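Probable zinc protease PqqL (Escherichia coli, PDB 6OFT) probably acts as a periplasmic zinc metalloendopeptidase of the M16 family, this chain being its N-terminal half. Local coordinates at residues A26-T40 against W193-I207. Residues are numbered along the deposited sequence; the frame is centred on the assembly and turned at random.
Sequences AHPKDQVNLWLQIHT and WYQPNNMTFIVVGDI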
ATOM      1  N   ALA A  26      15.393  15.748  10.591  1.00 22.86           N
ATOM      2  CA  ALA A  26      16.776  16.138  10.274  1.00 23.63           C
ATOM      3  C   ALA A  26      17.696  14.923  10.094  1.00 29.36           C
ATOM      4  O   ALA A  26      18.832  14.917  10.559  1.00 28.17           O
ATOM      5  CB  ALA A  26      17.314  17.082  11.354  1.00 24.42           C
ATOM      6  N   HIS A  27      17.191  13.896   9.402  1.00 28.87           N
ATOM      7  CA  HIS A  27      17.926  12.674   9.082  1.00 29.91           C
ATOM      8  C   HIS A  27      17.498  12.230   7.659  1.00 33.38           C
ATOM      9  O   HIS A  27      16.437  11.607   7.504  1.00 32.67           O
ATOM     10  CB  HIS A  27      17.679  11.591  10.146  1.00 31.74           C
ATOM     11  CG  HIS A  27      18.534  10.371   9.993  1.00 35.97           C
ATOM     12  ND1 HIS A  27      18.026   9.193   9.469  1.00 37.77           N
ATOM     13  CD2 HIS A  27      19.840  10.187  10.297  1.00 38.39           C
ATOM     14  CE1 HIS A  27      19.027   8.329   9.493  1.00 37.53           C
ATOM     15  NE2 HIS A  27      20.142   8.885   9.968  1.00 38.47           N
ATOM     16  N   PRO A  28      18.251  12.623   6.592  1.00 28.32           N
ATOM     17  CA  PRO A  28      19.507  13.394   6.602  1.00 27.45           C
ATOM     18  C   PRO A  28      19.307  14.882   6.856  1.00 27.84           C
ATOM     19  O   PRO A  28      18.247  15.440   6.561  1.00 24.22           O
ATOM     20  CB  PRO A  28      20.111  13.109   5.212  1.00 29.68           C
ATOM     21  CG  PRO A  28      18.965  12.771   4.343  1.00 33.49           C
ATOM     22  CD  PRO A  28      17.854  12.250   5.221  1.00 28.71           C
ATOM     23  N   LYS A  29      20.338  15.519   7.425  1.00 23.94           N
ATOM     24  CA  LYS A  29      20.324  16.943   7.718  1.00 23.94           C
ATOM     25  C   LYS A  29      20.242  17.729   6.417  1.00 27.36           C
ATOM     26  O   LYS A  29      20.819  17.312   5.409  1.00 27.68           O
ATOM     27  CB  LYS A  29      21.617  17.336   8.459  1.00 27.15           C
ATOM     28  CG  LYS A  29      21.396  18.188   9.698  1.00 45.47           C
ATOM     29  CD  LYS A  29      21.166  17.345  10.955  1.00 60.06           C
ATOM     30  CE  LYS A  29      20.828  18.192  12.161  1.00 75.39           C
ATOM     31  NZ  LYS A  29      20.261  17.369  13.264  1.00 83.80           N
ATOM     32  N   ASP A  30      19.557  18.882   6.455  1.00 22.75           N
ATOM     33  CA  ASP A  30      19.401  19.823   5.339  1.00 22.29           C
ATOM     34  C   ASP A  30      18.757  19.207   4.101  1.00 25.88           C
ATOM     35  O   ASP A  30      18.983  19.687   2.990  1.00 25.51           O
ATOM     36  CB  ASP A  30      20.738  20.509   4.986  1.00 24.41           C
ATOM     37  CG  ASP A  30      21.388  21.189   6.159  1.00 31.98           C
ATOM     38  OD1 ASP A  30      20.678  21.924   6.887  1.00 30.56           O
ATOM     39  OD2 ASP A  30      22.612  20.991   6.352  1.00 38.79           O
ATOM     40  N   GLN A  31      17.924  18.179   4.301  1.00 22.27           N
ATOM     41  CA  GLN A  31      17.187  17.532   3.236  1.00 21.91           C
ATOM     42  C   GLN A  31      15.696  17.712   3.495  1.00 25.15           C
ATOM     43  O   GLN A  31      15.272  17.730   4.644  1.00 24.00           O
ATOM     44  CB  GLN A  31      17.548  16.038   3.112  1.00 23.29           C
ATOM     45  CG  GLN A  31      17.093  15.404   1.770  1.00 29.74           C
ATOM     46  CD  GLN A  31      17.919  15.801   0.559  1.00 33.60           C
ATOM     47  OE1 GLN A  31      18.998  16.386   0.662  1.00 26.07           O
ATOM     48  NE2 GLN A  31      17.441  15.468  -0.627  1.00 26.28           N
ATOM     49  N   VAL A  32      14.915  17.874   2.415  1.00 22.81           N
ATOM     50  CA  VAL A  32      13.463  18.016   2.464  1.00 22.91           C
ATOM     51  C   VAL A  32      12.815  17.254   1.303  1.00 26.75           C
ATOM     52  O   VAL A  32      13.365  17.203   0.209  1.00 25.91           O
ATOM     53  CB  VAL A  32      13.023  19.513   2.499  1.00 26.26           C
ATOM     54  CG1 VAL A  32      13.317  20.225   1.174  1.00 25.45           C
ATOM     55  CG2 VAL A  32      11.549  19.655   2.877  1.00 25.90           C
ATOM     56  N   ASN A  33      11.650  16.665   1.565  1.00 23.92           N
ATOM     57  CA  ASN A  33      10.801  16.022   0.586  1.00 22.87           C
ATOM     58  C   ASN A  33       9.627  16.951   0.391  1.00 24.81           C
ATOM     59  O   ASN A  33       9.063  17.469   1.369  1.00 22.80           O
ATOM     60  CB  ASN A  33      10.323  14.655   1.062  1.00 21.45           C
ATOM     61  CG  ASN A  33      11.313  13.550   0.846  1.00 34.95           C
ATOM     62  OD1 ASN A  33      12.367  13.725   0.227  1.00 25.48           O
ATOM     63  ND2 ASN A  33      11.003  12.388   1.385  1.00 26.28           N
ATOM     64  N   LEU A  34       9.324  17.237  -0.873  1.00 21.14           N
ATOM     65  CA  LEU A  34       8.193  18.074  -1.269  1.00 21.61           C
ATOM     66  C   LEU A  34       7.363  17.201  -2.182  1.00 23.85           C
ATOM     67  O   LEU A  34       7.849  16.783  -3.238  1.00 22.12           O
ATOM     68  CB  LEU A  34       8.646  19.364  -1.990  1.00 22.00           C
ATOM     69  CG  LEU A  34       9.626  20.296  -1.260  1.00 26.65           C
ATOM     70  CD1 LEU A  34      10.040  21.436  -2.167  1.00 26.74           C
ATOM     71  CD2 LEU A  34       9.022  20.865   0.046  1.00 28.64           C
ATOM     72  N   TRP A  35       6.168  16.803  -1.711  1.00 19.19           N
ATOM     73  CA  TRP A  35       5.282  15.931  -2.470  1.00 19.12           C
ATOM     74  C   TRP A  35       3.947  16.600  -2.689  1.00 23.41           C
ATOM     75  O   TRP A  35       3.330  17.067  -1.725  1.00 22.27           O
ATOM     76  CB  TRP A  35       5.010  14.592  -1.732  1.00 18.54           C
ATOM     77  CG  TRP A  35       6.130  13.589  -1.626  1.00 19.92           C
ATOM     78  CD1 TRP A  35       7.472  13.805  -1.799  1.00 22.88           C
ATOM     79  CD2 TRP A  35       5.995  12.227  -1.202  1.00 19.81           C
ATOM     80  NE1 TRP A  35       8.172  12.640  -1.574  1.00 22.26           N
ATOM     81  CE2 TRP A  35       7.290  11.656  -1.196  1.00 23.71           C
ATOM     82  CE3 TRP A  35       4.898  11.430  -0.816  1.00 20.97           C
ATOM     83  CZ2 TRP A  35       7.524  10.333  -0.787  1.00 23.18           C
ATOM     84  CZ3 TRP A  35       5.124  10.104  -0.458  1.00 22.42           C
ATOM     85  CH2 TRP A  35       6.422   9.566  -0.458  1.00 23.38           C
ATOM     86  N   LEU A  36       3.463  16.582  -3.945  1.00 19.43           N
ATOM     87  CA  LEU A  36       2.137  17.071  -4.283  1.00 18.89           C
ATOM     88  C   LEU A  36       1.264  15.828  -4.486  1.00 23.61           C
ATOM     89  O   LEU A  36       1.521  15.003  -5.379  1.00 22.53           O
ATOM     90  CB  LEU A  36       2.127  17.977  -5.529  1.00 18.42           C
ATOM     91  CG  LEU A  36       0.718  18.394  -6.020  1.00 22.75           C
ATOM     92  CD1 LEU A  36      -0.034  19.251  -4.943  1.00 21.92           C
ATOM     93  CD2 LEU A  36       0.793  19.107  -7.385  1.00 23.09           C
ATOM     94  N   GLN A  37       0.233  15.704  -3.648  1.00 20.41           N
ATOM     95  CA  GLN A  37      -0.665  14.565  -3.661  1.00 19.92           C
ATOM     96  C   GLN A  37      -2.048  14.917  -4.201  1.00 23.27           C
ATOM     97  O   GLN A  37      -2.774  15.699  -3.599  1.00 21.17           O
ATOM     98  CB  GLN A  37      -0.726  13.939  -2.243  1.00 20.98           C
ATOM     99  CG  GLN A  37      -1.791  12.851  -2.040  1.00 20.30           C
ATOM    100  CD  GLN A  37      -1.881  12.493  -0.588  1.00 27.93           C
ATOM    101  OE1 GLN A  37      -2.230  13.319   0.258  1.00 23.07           O
ATOM    102  NE2 GLN A  37      -1.543  11.266  -0.257  1.00 22.07           N
ATOM    103  N   ILE A  38      -2.409  14.307  -5.337  1.00 20.20           N
ATOM    104  CA  ILE A  38      -3.725  14.465  -5.955  1.00 20.97           C
ATOM    105  C   ILE A  38      -4.521  13.302  -5.410  1.00 24.44           C
ATOM    106  O   ILE A  38      -4.107  12.163  -5.595  1.00 22.89           O
ATOM    107  CB  ILE A  38      -3.680  14.442  -7.523  1.00 23.35           C
ATOM    108  CG1 ILE A  38      -2.498  15.288  -8.117  1.00 23.01           C
ATOM    109  CG2 ILE A  38      -5.035  14.820  -8.133  1.00 24.73           C
ATOM    110  CD1 ILE A  38      -2.394  16.780  -7.778  1.00 25.16           C
ATOM    111  N   HIS A  39      -5.671  13.570  -4.785  1.00 22.67           N
ATOM    112  CA  HIS A  39      -6.487  12.513  -4.173  1.00 22.61           C
ATOM    113  C   HIS A  39      -7.354  11.752  -5.178  1.00 25.94           C
ATOM    114  O   HIS A  39      -8.477  11.323  -4.843  1.00 24.96           O
ATOM    115  CB  HIS A  39      -7.318  13.079  -3.013  1.00 23.59           C
ATOM    116  CG  HIS A  39      -6.485  13.567  -1.864  1.00 27.02           C
ATOM    117  ND1 HIS A  39      -6.368  12.833  -0.702  1.00 29.15           N
ATOM    118  CD2 HIS A  39      -5.769  14.709  -1.736  1.00 29.11           C
ATOM    119  CE1 HIS A  39      -5.586  13.544   0.099  1.00 28.88           C
ATOM    120  NE2 HIS A  39      -5.203  14.682  -0.483  1.00 29.09           N
ATOM    121  N   THR A  40      -6.822  11.579  -6.413  1.00 20.79           N
ATOM    122  CA  THR A  40      -7.489  10.886  -7.512  1.00 19.99           C
ATOM    123  C   THR A  40      -6.446  10.093  -8.286  1.00 25.19           C
ATOM    124  O   THR A  40      -5.390  10.638  -8.643  1.00 24.97           O
ATOM    125  CB  THR A  40      -8.188  11.885  -8.464  1.00 24.08           C
ATOM    126  OG1 THR A  40      -9.154  12.652  -7.757  1.00 21.86           O
ATOM    127  CG2 THR A  40      -8.848  11.196  -9.684  1.00 21.02           C
ATOM    128  N   TRP A 193     -10.129  16.943 -12.067  1.00 25.71           N
ATOM    129  CA  TRP A 193      -9.588  16.447 -10.805  1.00 24.07           C
ATOM    130  C   TRP A 193      -8.462  17.273 -10.194  1.00 26.69           C
ATOM    131  O   TRP A 193      -8.268  17.195  -8.976  1.00 26.98           O
ATOM    132  CB  TRP A 193      -9.142  14.983 -10.986  1.00 22.26           C
ATOM    133  CG  TRP A 193     -10.259  14.091 -11.452  1.00 23.67           C
ATOM    134  CD1 TRP A 193     -10.435  13.588 -12.708  1.00 26.79           C
ATOM    135  CD2 TRP A 193     -11.408  13.687 -10.691  1.00 23.77           C
ATOM    136  NE1 TRP A 193     -11.600  12.856 -12.767  1.00 26.50           N
ATOM    137  CE2 TRP A 193     -12.211  12.887 -11.539  1.00 28.04           C
ATOM    138  CE3 TRP A 193     -11.825  13.896  -9.361  1.00 24.59           C
ATOM    139  CZ2 TRP A 193     -13.414  12.307 -11.106  1.00 27.54           C
ATOM    140  CZ3 TRP A 193     -12.999  13.293  -8.928  1.00 26.10           C
ATOM    141  CH2 TRP A 193     -13.778  12.510  -9.794  1.00 27.17           C
ATOM    142  N   TYR A 194      -7.696  18.025 -11.013  1.00 22.71           N
ATOM    143  CA  TYR A 194      -6.580  18.851 -10.514  1.00 22.04           C
ATOM    144  C   TYR A 194      -7.046  20.252 -10.157  1.00 26.94           C
ATOM    145  O   TYR A 194      -6.838  21.214 -10.912  1.00 28.47           O
ATOM    146  CB  TYR A 194      -5.380  18.885 -11.490  1.00 21.98           C
ATOM    147  CG  TYR A 194      -4.577  17.605 -11.573  1.00 21.43           C
ATOM    148  CD1 TYR A 194      -5.168  16.412 -11.984  1.00 23.15           C
ATOM    149  CD2 TYR A 194      -3.201  17.609 -11.349  1.00 21.86           C
ATOM    150  CE1 TYR A 194      -4.425  15.236 -12.093  1.00 24.39           C
ATOM    151  CE2 TYR A 194      -2.438  16.452 -11.507  1.00 22.16           C
ATOM    152  CZ  TYR A 194      -3.054  15.268 -11.880  1.00 29.10           C
ATOM    153  OH  TYR A 194      -2.314  14.120 -12.001  1.00 27.22           O
ATOM    154  N   GLN A 195      -7.730  20.344  -9.019  1.00 23.63           N
ATOM    155  CA  GLN A 195      -8.249  21.584  -8.432  1.00 23.95           C
ATOM    156  C   GLN A 195      -7.824  21.594  -6.960  1.00 26.97           C
ATOM    157  O   GLN A 195      -7.628  20.497  -6.426  1.00 24.88           O
ATOM    158  CB  GLN A 195      -9.776  21.732  -8.637  1.00 25.50           C
ATOM    159  CG  GLN A 195     -10.218  21.889 -10.127  1.00 26.31           C
ATOM    160  CD  GLN A 195      -9.476  22.936 -10.956  1.00 35.28           C
ATOM    161  OE1 GLN A 195      -8.872  23.869 -10.441  1.00 33.85           O
ATOM    162  NE2 GLN A 195      -9.504  22.813 -12.280  1.00 23.62           N
ATOM    163  N   PRO A 196      -7.582  22.784  -6.327  1.00 22.41           N
ATOM    164  CA  PRO A 196      -6.983  22.813  -4.978  1.00 22.14           C
ATOM    165  C   PRO A 196      -7.627  21.988  -3.874  1.00 26.26           C
ATOM    166  O   PRO A 196      -6.881  21.430  -3.087  1.00 26.07           O
ATOM    167  CB  PRO A 196      -6.990  24.306  -4.616  1.00 23.71           C
ATOM    168  CG  PRO A 196      -6.861  24.976  -5.908  1.00 27.92           C
ATOM    169  CD  PRO A 196      -7.685  24.155  -6.871  1.00 23.83           C
ATOM    170  N   ASN A 197      -8.962  21.880  -3.817  1.00 25.55           N
ATOM    171  CA  ASN A 197      -9.659  21.139  -2.757  1.00 25.78           C
ATOM    172  C   ASN A 197      -9.468  19.600  -2.837  1.00 29.69           C
ATOM    173  O   ASN A 197      -9.900  18.885  -1.930  1.00 30.00           O
ATOM    174  CB  ASN A 197     -11.147  21.527  -2.722  1.00 27.86           C
ATOM    175  CG  ASN A 197     -11.974  20.961  -3.853  1.00 36.57           C
ATOM    176  OD1 ASN A 197     -11.496  20.749  -4.971  1.00 29.00           O
ATOM    177  ND2 ASN A 197     -13.246  20.712  -3.582  1.00 29.60           N
ATOM    178  N   ASN A 198      -8.819  19.106  -3.912  1.00 24.20           N
ATOM    179  CA  ASN A 198      -8.517  17.696  -4.101  1.00 22.57           C
ATOM    180  C   ASN A 198      -6.989  17.510  -3.990  1.00 25.57           C
ATOM    181  O   ASN A 198      -6.462  16.464  -4.381  1.00 24.40           O
ATOM    182  CB  ASN A 198      -9.058  17.220  -5.477  1.00 22.91           C
ATOM    183  CG  ASN A 198      -9.097  15.723  -5.650  1.00 33.26           C
ATOM    184  OD1 ASN A 198      -9.424  14.973  -4.725  1.00 26.12           O
ATOM    185  ND2 ASN A 198      -8.746  15.251  -6.834  1.00 24.70           N
ATOM    186  N   MET A 199      -6.284  18.515  -3.417  1.00 21.81           N
ATOM    187  CA  MET A 199      -4.820  18.478  -3.287  1.00 21.13           C
ATOM    188  C   MET A 199      -4.303  18.684  -1.879  1.00 24.88           C
ATOM    189  O   MET A 199      -4.840  19.493  -1.120  1.00 22.70           O
ATOM    190  CB  MET A 199      -4.157  19.541  -4.173  1.00 23.08           C
ATOM    191  CG  MET A 199      -4.272  19.284  -5.637  1.00 25.94           C
ATOM    192  SD  MET A 199      -3.709  20.758  -6.490  1.00 29.19           S
ATOM    193  CE  MET A 199      -4.006  20.264  -8.154  1.00 26.38           C
ATOM    194  N   THR A 200      -3.218  17.961  -1.561  1.00 21.56           N
ATOM    195  CA  THR A 200      -2.477  18.074  -0.316  1.00 21.42           C
ATOM    196  C   THR A 200      -1.008  18.205  -0.686  1.00 24.15           C
ATOM    197  O   THR A 200      -0.486  17.361  -1.419  1.00 22.72           O
ATOM    198  CB  THR A 200      -2.728  16.880   0.615  1.00 28.58           C
ATOM    199  OG1 THR A 200      -4.131  16.796   0.895  1.00 27.89           O
ATOM    200  CG2 THR A 200      -1.948  16.994   1.916  1.00 25.04           C
ATOM    201  N   PHE A 201      -0.366  19.291  -0.228  1.00 20.67           N
ATOM    202  CA  PHE A 201       1.062  19.511  -0.427  1.00 20.32           C
ATOM    203  C   PHE A 201       1.763  19.052   0.872  1.00 22.83           C
ATOM    204  O   PHE A 201       1.420  19.534   1.955  1.00 20.69           O
ATOM    205  CB  PHE A 201       1.377  20.998  -0.760  1.00 21.72           C
ATOM    206  CG  PHE A 201       2.799  21.142  -1.249  1.00 22.69           C
ATOM    207  CD1 PHE A 201       3.157  20.725  -2.524  1.00 25.67           C
ATOM    208  CD2 PHE A 201       3.791  21.650  -0.418  1.00 23.86           C
ATOM    209  CE1 PHE A 201       4.486  20.792  -2.954  1.00 26.68           C
ATOM    210  CE2 PHE A 201       5.113  21.736  -0.859  1.00 26.28           C
ATOM    211  CZ  PHE A 201       5.449  21.299  -2.124  1.00 24.62           C
ATOM    212  N   ILE A 202       2.700  18.090   0.764  1.00 19.97           N
ATOM    213  CA  ILE A 202       3.408  17.481   1.902  1.00 19.20           C
ATOM    214  C   ILE A 202       4.885  17.914   1.974  1.00 22.37           C
ATOM    215  O   ILE A 202       5.626  17.727   1.018  1.00 20.89           O
ATOM    216  CB  ILE A 202       3.226  15.931   1.861  1.00 21.87           C
ATOM    217  CG1 ILE A 202       1.721  15.540   1.863  1.00 21.97           C
ATOM    218  CG2 ILE A 202       3.994  15.225   2.994  1.00 22.65           C
ATOM    219  CD1 ILE A 202       1.430  14.103   1.447  1.00 26.22           C
ATOM    220  N   VAL A 203       5.297  18.486   3.117  1.00 20.19           N
ATOM    221  CA  VAL A 203       6.677  18.949   3.364  1.00 19.40           C
ATOM    222  C   VAL A 203       7.242  18.129   4.536  1.00 22.16           C
ATOM    223  O   VAL A 203       6.731  18.235   5.638  1.00 21.30           O
ATOM    224  CB  VAL A 203       6.721  20.491   3.647  1.00 23.47           C
ATOM    225  CG1 VAL A 203       8.135  20.973   3.974  1.00 22.72           C
ATOM    226  CG2 VAL A 203       6.141  21.297   2.485  1.00 23.50           C
ATOM    227  N   VAL A 204       8.270  17.289   4.295  1.00 19.33           N
ATOM    228  CA  VAL A 204       8.883  16.466   5.357  1.00 18.53           C
ATOM    229  C   VAL A 204      10.392  16.669   5.272  1.00 23.80           C
ATOM    230  O   VAL A 204      11.013  16.346   4.255  1.00 21.86           O
ATOM    231  CB  VAL A 204       8.504  14.945   5.310  1.00 21.14           C
ATOM    232  CG1 VAL A 204       9.041  14.202   6.546  1.00 21.23           C
ATOM    233  CG2 VAL A 204       6.995  14.735   5.190  1.00 20.38           C
ATOM    234  N   GLY A 205      10.978  17.194   6.336  1.00 20.74           N
ATOM    235  CA  GLY A 205      12.408  17.419   6.299  1.00 20.11           C
ATOM    236  C   GLY A 205      12.873  18.561   7.151  1.00 23.60           C
ATOM    237  O   GLY A 205      12.122  19.084   7.980  1.00 21.51           O
ATOM    238  N   ASP A 206      14.143  18.932   6.939  1.00 21.61           N
ATOM    239  CA  ASP A 206      14.908  19.888   7.733  1.00 22.35           C
ATOM    240  C   ASP A 206      14.639  21.357   7.413  1.00 28.28           C
ATOM    241  O   ASP A 206      15.524  22.082   6.967  1.00 28.82           O
ATOM    242  CB  ASP A 206      16.403  19.548   7.616  1.00 23.87           C
ATOM    243  CG  ASP A 206      17.203  19.985   8.817  1.00 28.99           C
ATOM    244  OD1 ASP A 206      16.587  20.445   9.811  1.00 29.10           O
ATOM    245  OD2 ASP A 206      18.439  19.868   8.773  1.00 27.43           O
ATOM    246  N   ILE A 207      13.432  21.810   7.734  1.00 26.37           N
ATOM    247  CA  ILE A 207      12.973  23.182   7.504  1.00 27.34           C
ATOM    248  C   ILE A 207      12.115  23.643   8.704  1.00 32.05           C
ATOM    249  O   ILE A 207      11.359  22.838   9.260  1.00 32.31           O
ATOM    250  CB  ILE A 207      12.225  23.244   6.129  1.00 30.36           C
ATOM    251  CG1 ILE A 207      11.869  24.690   5.728  1.00 30.77           C
ATOM    252  CG2 ILE A 207      10.988  22.301   6.088  1.00 31.03           C
ATOM    253  CD1 ILE A 207      11.599  24.872   4.246  1.00 38.69           C
TER
HETATM  254  O   HOH W   1      18.114  22.909   7.226  1.00 36.92           O
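Strands 31-38 and 199-205 are antiparallel neighbours at the middle of the mixed sheet of the first M16 domain, paired from V32-G205 to I38-M199 by backbone bonds such as I202 N to W35 O (2.8 Å). L34, L36 and F201 give one face an apolar coat that meets helix 107-122; F201 CZ lies 3.7 Å from L34 CB, and V203 packs on L34 CD2. On the opposite face W35, T200 and V204 touch helix 378-391. G205 suits its place because a side chain there would run into Q31 O. Beyond it, D206 OD2 accepts D30 N at 2.8 Å through its anti lone pair, while D206 N donates to Q31 O. At the other end I38 lays CG1 over the face of Y194, whose side chain lies about 5 Å from that of E57, the predicted proton acceptor, and whose OH bonds Y98 OH. N198, with CG swung anti to its backbone N (chi1 -166°), spends both amide hydrogens within its plane, on W193 O and T40 OG1 (2.8 Å), which also bonds N231. A leucine in its place would probably cost both oxygens this donor and unlink T40 from the helix end. H39 NE2 and T200 OG1 share a 2.7 Å hydrogen bond, while T40 CG2 sits 3.9 Å from the centroid of W193's five-membered ring.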